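Side-chain contact in GCN5-related N-acetyltransferase (Kribbella flavida, PDB 4IUS), which probably transfers an acetyl or other acyl group to a still undefined acceptor, as enzymes of the GNAT family do: residues A[57-62]-A[90-95]. The protein carries 1 engineered substitution. Sequence-based numbering, arbitrary orientation.
Sequences AEVPWA and AYVLVE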
ATOM      1  N   ALA A  57      28.472   3.284  -1.076  1.00 12.25           N
ATOM      2  CA  ALA A  57      29.346   3.789  -0.030  1.00 13.21           C
ATOM      3  C   ALA A  57      28.601   4.720   0.920  1.00 11.60           C
ATOM      4  O   ALA A  57      29.037   4.897   2.054  1.00 12.16           O
ATOM      5  CB  ALA A  57      30.564   4.496  -0.638  1.00 17.15           C
ATOM      6  N   GLU A  58      27.530   5.362   0.442  1.00 11.05           N
ATOM      7  CA  GLU A  58      26.766   6.312   1.243  1.00 11.25           C
ATOM      8  C   GLU A  58      25.826   5.626   2.208  1.00 10.46           C
ATOM      9  O   GLU A  58      25.307   6.260   3.120  1.00 10.34           O
ATOM     10  CB  GLU A  58      25.926   7.215   0.300  1.00 13.70           C
ATOM     11  CG  GLU A  58      26.755   8.158  -0.574  1.00 15.99           C
ATOM     12  CD  GLU A  58      25.956   9.021  -1.551  1.00 18.03           C
ATOM     13  OE1 GLU A  58      24.688   8.942  -1.556  1.00 19.92           O
ATOM     14  OE2 GLU A  58      26.628   9.770  -2.315  1.00 20.80           O
ATOM     15  N   VAL A  59      25.495   4.382   1.950  1.00 10.15           N
ATOM     16  CA  VAL A  59      24.407   3.748   2.695  1.00 10.63           C
ATOM     17  C   VAL A  59      24.665   3.625   4.211  1.00 10.31           C
ATOM     18  O   VAL A  59      23.751   3.859   4.992  1.00 11.01           O
ATOM     19  CB  VAL A  59      23.959   2.416   2.037  1.00 10.99           C
ATOM     20  CG1 VAL A  59      22.941   1.691   2.909  1.00 13.69           C
ATOM     21  CG2 VAL A  59      23.416   2.704   0.619  1.00 13.71           C
ATOM     22  N   PRO A  60      25.881   3.244   4.660  1.00 10.00           N
ATOM     23  CA  PRO A  60      26.050   3.138   6.114  1.00 10.71           C
ATOM     24  C   PRO A  60      25.736   4.443   6.858  1.00  9.18           C
ATOM     25  O   PRO A  60      24.964   4.448   7.814  1.00 10.43           O
ATOM     26  CB  PRO A  60      27.508   2.750   6.261  1.00 13.57           C
ATOM     27  CG  PRO A  60      27.796   1.995   5.001  1.00 14.73           C
ATOM     28  CD  PRO A  60      27.027   2.689   3.913  1.00 11.15           C
ATOM     29  N   TRP A  61      26.276   5.552   6.397  1.00  9.18           N
ATOM     30  CA  TRP A  61      25.998   6.856   6.988  1.00  8.90           C
ATOM     31  C   TRP A  61      24.517   7.198   6.854  1.00  8.80           C
ATOM     32  O   TRP A  61      23.921   7.738   7.772  1.00  8.91           O
ATOM     33  CB  TRP A  61      26.872   7.900   6.295  1.00  9.36           C
ATOM     34  CG  TRP A  61      26.345   9.294   6.442  1.00 10.13           C
ATOM     35  CD1 TRP A  61      26.497  10.162   7.525  1.00 10.03           C
ATOM     36  CD2 TRP A  61      25.456   9.956   5.540  1.00  9.51           C
ATOM     37  NE1 TRP A  61      25.791  11.314   7.290  1.00 10.77           N
ATOM     38  CE2 TRP A  61      25.134  11.221   6.118  1.00  9.57           C
ATOM     39  CE3 TRP A  61      24.916   9.630   4.311  1.00  9.74           C
ATOM     40  CZ2 TRP A  61      24.270  12.097   5.500  1.00  9.97           C
ATOM     41  CZ3 TRP A  61      24.064  10.515   3.701  1.00 10.43           C
ATOM     42  CH2 TRP A  61      23.758  11.730   4.282  1.00 10.57           C
ATOM     43  N   ALA A  62      23.929   6.912   5.704  1.00  8.44           N
ATOM     44  CA  ALA A  62      22.513   7.247   5.515  1.00  8.04           C
ATOM     45  C   ALA A  62      21.622   6.496   6.518  1.00  7.72           C
ATOM     46  O   ALA A  62      20.694   7.059   7.114  1.00  8.97           O
ATOM     47  CB  ALA A  62      22.103   6.928   4.066  1.00  9.30           C
ATOM     48  N   ALA A  90      18.276  -2.893  -1.558  1.00  8.38           N
ATOM     49  CA  ALA A  90      17.893  -3.735  -0.444  1.00  8.56           C
ATOM     50  C   ALA A  90      19.060  -4.554   0.090  1.00  8.18           C
ATOM     51  O   ALA A  90      19.239  -4.673   1.298  1.00  8.87           O
ATOM     52  CB  ALA A  90      16.727  -4.654  -0.818  1.00 10.14           C
ATOM     53  N   TYR A  91      19.870  -5.080  -0.799  1.00  8.78           N
ATOM     54  CA  TYR A  91      20.985  -5.906  -0.361  1.00  8.81           C
ATOM     55  C   TYR A  91      22.028  -5.077   0.388  1.00  7.95           C
ATOM     56  O   TYR A  91      22.630  -5.572   1.337  1.00  8.49           O
ATOM     57  CB  TYR A  91      21.663  -6.615  -1.525  1.00 10.15           C
ATOM     58  CG  TYR A  91      20.929  -7.832  -2.035  1.00 13.31           C
ATOM     59  CD1 TYR A  91      20.443  -8.813  -1.165  1.00 15.18           C
ATOM     60  CD2 TYR A  91      20.927  -8.095  -3.377  1.00 17.74           C
ATOM     61  CE1 TYR A  91      19.860  -9.973  -1.666  1.00 20.50           C
ATOM     62  CE2 TYR A  91      20.322  -9.225  -3.889  1.00 22.19           C
ATOM     63  CZ  TYR A  91      19.796 -10.162  -3.026  1.00 23.35           C
ATOM     64  OH  TYR A  91      19.210 -11.277  -3.543  1.00 36.97           O
ATOM     65  N   VAL A  92      22.220  -3.816   0.012  1.00  8.32           N
ATOM     66  CA  VAL A  92      23.155  -2.957   0.752  1.00  8.32           C
ATOM     67  C   VAL A  92      22.582  -2.670   2.163  1.00  7.97           C
ATOM     68  O   VAL A  92      23.291  -2.664   3.151  1.00  9.31           O
ATOM     69  CB  VAL A  92      23.526  -1.706  -0.022  1.00  9.28           C
ATOM     70  CG1 VAL A  92      24.582  -0.921   0.770  1.00 11.67           C
ATOM     71  CG2 VAL A  92      24.073  -2.062  -1.422  1.00 11.31           C
ATOM     72  N   LEU A  93      21.253  -2.470   2.273  1.00  8.76           N
ATOM     73  CA  LEU A  93      20.629  -2.294   3.579  1.00  8.14           C
ATOM     74  C   LEU A  93      20.796  -3.518   4.462  1.00  8.05           C
ATOM     75  O   LEU A  93      21.011  -3.409   5.673  1.00  9.96           O
ATOM     76  CB  LEU A  93      19.146  -1.954   3.444  1.00  8.67           C
ATOM     77  CG  LEU A  93      18.819  -0.624   2.818  1.00 10.48           C
ATOM     78  CD1 LEU A  93      17.322  -0.469   2.656  1.00 12.34           C
ATOM     79  CD2 LEU A  93      19.372   0.486   3.712  1.00 14.78           C
ATOM     80  N   VAL A  94      20.689  -4.710   3.872  1.00  8.45           N
ATOM     81  CA  VAL A  94      20.864  -5.952   4.631  1.00  8.76           C
ATOM     82  C   VAL A  94      22.294  -6.039   5.163  1.00  9.29           C
ATOM     83  O   VAL A  94      22.542  -6.396   6.307  1.00 10.97           O
ATOM     84  CB  VAL A  94      20.496  -7.183   3.794  1.00  7.98           C
ATOM     85  CG1 VAL A  94      20.890  -8.469   4.510  1.00 10.23           C
ATOM     86  CG2 VAL A  94      18.994  -7.178   3.521  1.00  9.83           C
ATOM     87  N   GLU A  95      23.248  -5.694   4.321  1.00  8.77           N
ATOM     88  CA  GLU A  95      24.663  -5.709   4.701  1.00 10.11           C
ATOM     89  C   GLU A  95      24.912  -4.822   5.932  1.00 10.80           C
ATOM     90  O   GLU A  95      25.777  -5.107   6.755  1.00 13.76           O
ATOM     91  CB  GLU A  95      25.500  -5.285   3.503  1.00 12.10           C
ATOM     92  CG  GLU A  95      26.987  -5.261   3.708  1.00 14.02           C
ATOM     93  CD  GLU A  95      27.723  -4.634   2.517  1.00 16.71           C
ATOM     94  OE1 GLU A  95      27.110  -3.905   1.674  1.00 19.26           O
ATOM     95  OE2 GLU A  95      28.965  -4.779   2.477  1.00 26.47           O
TER
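Val59 and Val92 meet through apolar groups: CG1 of Val92 comes 3.6 Å from CB of Val59. It also lies 3.8 Å from each of the Val59 methyls, CG1 and CG2, so a single methyl sits against the whole forked end of the other valine. Both CA-CB bonds are directed at the opposite helix, and the CA atoms of Val59 and Val92 are 7.1 Å apart, the shortest such separation between 57-62 and 90-95. In Val92 the touching methyl extends trans to the main-chain N (chi1 -176°), which carries it across the gap.

The second apolar meeting is lighter and comes from the flank. CD2 of Leu93 approaches CG1 of Val59 to 3.9 Å, and the two side chains run at about a right angle. Although CB of Leu93 does not face the partner helix, with CD1 extended anti to CA (chi2 176°) the other methyl, CD2, is the one turned toward Val59. No hydrogen bond crosses this interface, and the buried surface, 130 Å² over both sides, is small.

In the fold, the contact joins the start of helix 59-71 to helix 89-95, and its centre lies about 24 Å from the centre of the chain. Leu93 also packs on Leu81 of strand 78-82 and Leu250 of strand 242-251, linking the helix pair to the edge of the mixed sheet.

Loop residues extend the apolar packing: Pro29 touches Val59, while Phe54 touches Val92. Backbone hydrogen bonds run within each segment, Ala62 N to Glu58 O (3.0 Å) and Glu95 N to Tyr91 O (3.0 Å).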